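Local coordinates for IclR transcriptional regulator (Thermotoga maritima, PDB 1MKM), which probably binds DNA through a winged helix-turn-helix domain as an IclR-family transcriptional regulator, and carries a zinc site, at residues S141-E150 with G201-P211. Sequence-based numbering, arbitrary orientation.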
ATOM      1  N   SER B 141      11.010  38.365   8.248  1.00 63.86           N
ATOM      2  CA  SER B 141       9.739  39.045   8.055  1.00 61.72           C
ATOM      3  C   SER B 141       9.181  39.408   9.441  1.00 63.40           C
ATOM      4  O   SER B 141       8.487  40.410   9.601  1.00 71.24           O
ATOM      5  CB  SER B 141       8.772  38.117   7.307  1.00 67.06           C
ATOM      6  OG  SER B 141       7.621  38.792   6.830  1.00 64.03           O
ATOM      7  N   ILE B 142       9.494  38.591  10.447  1.00 69.96           N
ATOM      8  CA  ILE B 142       9.022  38.842  11.811  1.00 72.90           C
ATOM      9  C   ILE B 142       9.961  39.808  12.525  1.00 79.37           C
ATOM     10  O   ILE B 142       9.520  40.649  13.314  1.00 72.49           O
ATOM     11  CB  ILE B 142       8.926  37.533  12.635  1.00 79.05           C
ATOM     12  CG1 ILE B 142       7.784  36.663  12.099  1.00 80.97           C
ATOM     13  CG2 ILE B 142       8.702  37.854  14.114  1.00 75.53           C
ATOM     14  CD1 ILE B 142       7.701  35.292  12.740  1.00 75.03           C
ATOM     15  N   LEU B 143      11.256  39.681  12.242  1.00 81.52           N
ATOM     16  CA  LEU B 143      12.267  40.551  12.835  1.00 80.33           C
ATOM     17  C   LEU B 143      12.242  41.937  12.207  1.00 89.31           C
ATOM     18  O   LEU B 143      13.057  42.795  12.547  1.00 99.68           O
ATOM     19  CB  LEU B 143      13.660  39.953  12.649  1.00 68.20           C
ATOM     20  CG  LEU B 143      14.197  39.109  13.806  1.00 65.46           C
ATOM     21  CD1 LEU B 143      15.612  38.616  13.489  1.00 60.41           C
ATOM     22  CD2 LEU B 143      14.192  39.964  15.067  1.00 53.67           C
ATOM     23  N   ALA B 144      11.309  42.149  11.284  1.00 89.25           N
ATOM     24  CA  ALA B 144      11.189  43.429  10.604  1.00 89.14           C
ATOM     25  C   ALA B 144      10.018  44.222  11.147  1.00 86.58           C
ATOM     26  O   ALA B 144       9.587  45.197  10.535  1.00 88.49           O
ATOM     27  CB  ALA B 144      11.016  43.214   9.105  1.00 85.83           C
ATOM     28  N   PHE B 145       9.493  43.796  12.289  1.00 87.25           N
ATOM     29  CA  PHE B 145       8.367  44.486  12.901  1.00 88.86           C
ATOM     30  C   PHE B 145       8.366  44.393  14.418  1.00 89.40           C
ATOM     31  O   PHE B 145       7.455  44.900  15.074  1.00 90.92           O
ATOM     32  CB  PHE B 145       7.037  43.960  12.345  1.00 86.90           C
ATOM     33  CG  PHE B 145       6.746  44.417  10.942  1.00 83.75           C
ATOM     34  CD1 PHE B 145       7.311  43.765   9.850  1.00 84.05           C
ATOM     35  CD2 PHE B 145       5.937  45.530  10.717  1.00 87.68           C
ATOM     36  CE1 PHE B 145       7.080  44.215   8.556  1.00 85.88           C
ATOM     37  CE2 PHE B 145       5.697  45.988   9.426  1.00 81.91           C
ATOM     38  CZ  PHE B 145       6.272  45.328   8.343  1.00 89.23           C
ATOM     39  N   VAL B 146       9.380  43.736  14.976  1.00 89.95           N
ATOM     40  CA  VAL B 146       9.482  43.626  16.424  1.00 88.81           C
ATOM     41  C   VAL B 146       9.898  45.010  16.893  1.00 90.29           C
ATOM     42  O   VAL B 146      10.809  45.607  16.316  1.00 92.06           O
ATOM     43  CB  VAL B 146      10.571  42.603  16.859  1.00 93.85           C
ATOM     44  CG1 VAL B 146      10.194  41.210  16.389  1.00 94.04           C
ATOM     45  CG2 VAL B 146      11.935  43.000  16.296  1.00 82.41           C
ATOM     46  N   PRO B 147       9.226  45.557  17.918  1.00 90.82           N
ATOM     47  CA  PRO B 147       9.630  46.887  18.373  1.00 92.31           C
ATOM     48  C   PRO B 147      11.155  47.019  18.426  1.00 96.78           C
ATOM     49  O   PRO B 147      11.847  46.179  19.013  1.00 94.61           O
ATOM     50  CB  PRO B 147       8.964  46.989  19.738  1.00 86.39           C
ATOM     51  CG  PRO B 147       7.655  46.298  19.483  1.00 86.22           C
ATOM     52  CD  PRO B 147       8.089  45.055  18.712  1.00 92.08           C
ATOM     53  N   GLU B 148      11.656  48.064  17.769  1.00 98.78           N
ATOM     54  CA  GLU B 148      13.082  48.380  17.682  1.00 95.66           C
ATOM     55  C   GLU B 148      13.880  47.988  18.919  1.00 96.58           C
ATOM     56  O   GLU B 148      14.968  47.420  18.811  1.00 93.54           O
ATOM     57  CB  GLU B 148      13.246  49.878  17.409  1.00 98.26           C
ATOM     58  CG  GLU B 148      12.237  50.748  18.153  1.00 98.35           C
ATOM     59  CD  GLU B 148      12.338  50.606  19.664  1.00105.90           C
ATOM     60  OE1 GLU B 148      13.359  51.042  20.232  1.00114.81           O
ATOM     61  OE2 GLU B 148      11.404  50.048  20.284  1.00 97.88           O
ATOM     62  N   LYS B 149      13.329  48.301  20.090  1.00 99.59           N
ATOM     63  CA  LYS B 149      13.944  47.997  21.380  1.00 97.85           C
ATOM     64  C   LYS B 149      14.260  46.510  21.485  1.00 98.08           C
ATOM     65  O   LYS B 149      15.418  46.113  21.658  1.00 96.92           O
ATOM     66  CB  LYS B 149      12.986  48.393  22.505  1.00 95.13           C
ATOM     67  CG  LYS B 149      13.429  47.962  23.890  1.00103.95           C
ATOM     68  CD  LYS B 149      12.329  48.218  24.905  1.00108.21           C
ATOM     69  CE  LYS B 149      12.709  47.691  26.278  1.00112.16           C
ATOM     70  NZ  LYS B 149      11.566  47.762  27.226  1.00113.48           N
ATOM     71  N   GLU B 150      13.211  45.697  21.385  1.00 97.37           N
ATOM     72  CA  GLU B 150      13.338  44.249  21.454  1.00 92.49           C
ATOM     73  C   GLU B 150      14.331  43.822  20.386  1.00 91.80           C
ATOM     74  O   GLU B 150      15.219  43.001  20.630  1.00 92.50           O
ATOM     75  CB  GLU B 150      11.986  43.596  21.182  1.00 82.39           C
ATOM     76  CG  GLU B 150      11.948  42.114  21.501  1.00 78.54           C
ATOM     77  CD  GLU B 150      10.873  41.379  20.721  1.00 73.88           C
ATOM     78  OE1 GLU B 150       9.722  41.868  20.671  1.00 68.13           O
ATOM     79  OE2 GLU B 150      11.179  40.307  20.163  1.00 62.46           O
ATOM     80  N   GLY B 201       8.389  35.571   2.493  1.00 62.54           N
ATOM     81  CA  GLY B 201       7.572  35.623   3.686  1.00 56.01           C
ATOM     82  C   GLY B 201       6.997  36.977   4.040  1.00 73.65           C
ATOM     83  O   GLY B 201       7.551  38.017   3.686  1.00 68.69           O
ATOM     84  N   VAL B 202       5.882  36.939   4.766  1.00 80.09           N
ATOM     85  CA  VAL B 202       5.153  38.121   5.219  1.00 82.40           C
ATOM     86  C   VAL B 202       4.726  37.868   6.673  1.00 85.01           C
ATOM     87  O   VAL B 202       4.475  36.724   7.056  1.00 88.92           O
ATOM     88  CB  VAL B 202       3.893  38.340   4.349  1.00 78.04           C
ATOM     89  CG1 VAL B 202       3.120  39.551   4.823  1.00 87.32           C
ATOM     90  CG2 VAL B 202       4.290  38.499   2.900  1.00 79.63           C
ATOM     91  N   PRO B 203       4.646  38.926   7.503  1.00 82.56           N
ATOM     92  CA  PRO B 203       4.247  38.778   8.912  1.00 80.67           C
ATOM     93  C   PRO B 203       2.743  38.664   9.151  1.00 74.48           C
ATOM     94  O   PRO B 203       1.938  38.803   8.236  1.00 84.22           O
ATOM     95  CB  PRO B 203       4.810  40.037   9.574  1.00 74.73           C
ATOM     96  CG  PRO B 203       5.886  40.491   8.645  1.00 84.12           C
ATOM     97  CD  PRO B 203       5.274  40.239   7.295  1.00 83.66           C
ATOM     98  N   ILE B 204       2.389  38.413  10.404  1.00 77.07           N
ATOM     99  CA  ILE B 204       1.000  38.300  10.838  1.00 71.93           C
ATOM    100  C   ILE B 204       0.936  39.063  12.156  1.00 73.00           C
ATOM    101  O   ILE B 204       1.559  38.653  13.131  1.00 77.91           O
ATOM    102  CB  ILE B 204       0.598  36.834  11.117  1.00 68.12           C
ATOM    103  CG1 ILE B 204       0.565  36.016   9.822  1.00 67.29           C
ATOM    104  CG2 ILE B 204      -0.774  36.801  11.781  1.00 70.92           C
ATOM    105  CD1 ILE B 204      -0.697  36.229   8.977  1.00 71.38           C
ATOM    106  N   PHE B 205       0.187  40.162  12.192  1.00 64.43           N
ATOM    107  CA  PHE B 205       0.085  40.968  13.408  1.00 62.42           C
ATOM    108  C   PHE B 205      -1.120  40.616  14.286  1.00 73.21           C
ATOM    109  O   PHE B 205      -2.128  40.066  13.816  1.00 57.22           O
ATOM    110  CB  PHE B 205       0.056  42.455  13.039  1.00 70.35           C
ATOM    111  CG  PHE B 205       1.218  42.880  12.188  1.00 77.32           C
ATOM    112  CD1 PHE B 205       1.009  43.454  10.933  1.00 77.59           C
ATOM    113  CD2 PHE B 205       2.531  42.660  12.618  1.00 74.37           C
ATOM    114  CE1 PHE B 205       2.095  43.799  10.114  1.00 78.24           C
ATOM    115  CE2 PHE B 205       3.621  43.001  11.809  1.00 68.91           C
ATOM    116  CZ  PHE B 205       3.404  43.570  10.556  1.00 68.27           C
ATOM    117  N   ASP B 206      -1.001  40.944  15.570  1.00 77.62           N
ATOM    118  CA  ASP B 206      -2.043  40.660  16.549  1.00 87.07           C
ATOM    119  C   ASP B 206      -2.779  41.920  16.990  1.00 85.24           C
ATOM    120  O   ASP B 206      -2.892  42.885  16.236  1.00 84.86           O
ATOM    121  CB  ASP B 206      -1.415  39.984  17.768  1.00 96.39           C
ATOM    122  CG  ASP B 206      -0.465  40.903  18.516  1.00100.02           C
ATOM    123  OD1 ASP B 206       0.150  41.777  17.869  1.00101.01           O
ATOM    124  OD2 ASP B 206      -0.328  40.748  19.748  1.00103.30           O
ATOM    125  N   HIS B 207      -3.285  41.891  18.221  1.00 89.74           N
ATOM    126  CA  HIS B 207      -4.005  43.020  18.807  1.00 92.72           C
ATOM    127  C   HIS B 207      -3.259  44.336  18.590  1.00 90.91           C
ATOM    128  O   HIS B 207      -3.661  45.174  17.786  1.00 84.96           O
ATOM    129  CB  HIS B 207      -4.180  42.803  20.314  1.00 98.68           C
ATOM    130  CG  HIS B 207      -5.393  42.007  20.683  1.00103.49           C
ATOM    131  ND1 HIS B 207      -5.851  40.950  19.927  1.00113.63           N
ATOM    132  CD2 HIS B 207      -6.219  42.091  21.752  1.00106.21           C
ATOM    133  CE1 HIS B 207      -6.908  40.416  20.516  1.00113.65           C
ATOM    134  NE2 HIS B 207      -7.152  41.090  21.625  1.00111.53           N
ATOM    135  N   ASN B 208      -2.162  44.494  19.321  1.00 94.95           N
ATOM    136  CA  ASN B 208      -1.340  45.695  19.268  1.00 94.66           C
ATOM    137  C   ASN B 208      -0.306  45.656  18.148  1.00 91.80           C
ATOM    138  O   ASN B 208       0.801  46.176  18.294  1.00 85.05           O
ATOM    139  CB  ASN B 208      -0.638  45.875  20.614  1.00101.20           C
ATOM    140  CG  ASN B 208      -1.544  45.545  21.788  1.00 98.91           C
ATOM    141  OD1 ASN B 208      -2.000  44.409  21.934  1.00 86.71           O
ATOM    142  ND2 ASN B 208      -1.814  46.540  22.631  1.00 98.73           N
ATOM    143  N   GLY B 209      -0.673  45.030  17.035  1.00 88.65           N
ATOM    144  CA  GLY B 209       0.226  44.943  15.899  1.00 83.28           C
ATOM    145  C   GLY B 209       1.651  44.495  16.187  1.00 81.45           C
ATOM    146  O   GLY B 209       2.610  45.168  15.800  1.00 84.40           O
ATOM    147  N   TYR B 210       1.797  43.367  16.873  1.00 67.22           N
ATOM    148  CA  TYR B 210       3.115  42.820  17.175  1.00 59.33           C
ATOM    149  C   TYR B 210       3.302  41.639  16.209  1.00 72.17           C
ATOM    150  O   TYR B 210       2.320  41.012  15.789  1.00 65.77           O
ATOM    151  CB  TYR B 210       3.166  42.353  18.642  1.00 57.86           C
ATOM    152  CG  TYR B 210       4.483  41.730  19.080  1.00 65.93           C
ATOM    153  CD1 TYR B 210       5.606  42.519  19.373  1.00 69.04           C
ATOM    154  CD2 TYR B 210       4.610  40.343  19.202  1.00 65.61           C
ATOM    155  CE1 TYR B 210       6.829  41.935  19.781  1.00 55.13           C
ATOM    156  CE2 TYR B 210       5.820  39.754  19.603  1.00 63.88           C
ATOM    157  CZ  TYR B 210       6.926  40.551  19.890  1.00 64.78           C
ATOM    158  OH  TYR B 210       8.119  39.943  20.251  1.00 56.12           O
ATOM    159  N   PRO B 211       4.554  41.342  15.812  1.00 74.45           N
ATOM    160  CA  PRO B 211       4.790  40.223  14.891  1.00 76.16           C
ATOM    161  C   PRO B 211       4.768  38.874  15.618  1.00 75.30           C
ATOM    162  O   PRO B 211       5.804  38.391  16.076  1.00 71.38           O
ATOM    163  CB  PRO B 211       6.164  40.546  14.314  1.00 76.72           C
ATOM    164  CG  PRO B 211       6.860  41.150  15.496  1.00 75.84           C
ATOM    165  CD  PRO B 211       5.803  42.090  16.052  1.00 71.73           C
TER
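Tyr210 OH donates to Glu150 OE1 at 2.5 Å, meeting the oxygen on its syn side but 24° out of the carboxylate plane. Lys104 NZ, on the strand 98-105, also hydrogen-bonds the same hydroxyl and makes a weak, long ion pair with Glu150 OE2, so the hydroxyl is held by both the carboxylate and the lysine, whose charge would probably help to offset that of Glu150. Glu150 reaches across because its chain leaves with CG opposite the backbone N (chi1 -168°) and stays extended; OE1 then lies at the edge of the tyrosine ring, in its plane. Beside it, Pro147 CD abuts the same edge, 3.5 Å from Tyr210 CE1. A valine in place of Tyr210 would probably leave Glu150 and Lys104 without their common hydroxyl and Pro147 without the ring edge it rests on.

The next residue, Pro211, fits among three side chains of the other segment: its CB meets Ile142 CG2 at 3.7 Å, its CG is pressed tightly on Val146 CG1, and its CB also faces Phe145 CB. Phe145 carries the rest of the apolar contact. Phe205 CZ sits over one face of the Phe145 ring, 3.2 Å from Phe145 CD2, with the two planes inclined at 54°, while Pro203 CG approaches Phe145 CD1 obliquely at 3.8 Å. Tyr249 meets the Phe205 ring as well. Within the loop itself, Asp206 OD1 faces the backbone N-H of Tyr210 at a spacing short enough to be doubtful.

The contact thus lays the end of helix 137-143, and the loop leading into helix 148-157, against the hairpin of the antiparallel strands 197-205 and 211-220 in the GAF-related C-terminal domain, with helix 226-246 packed on Val202 and Ile204.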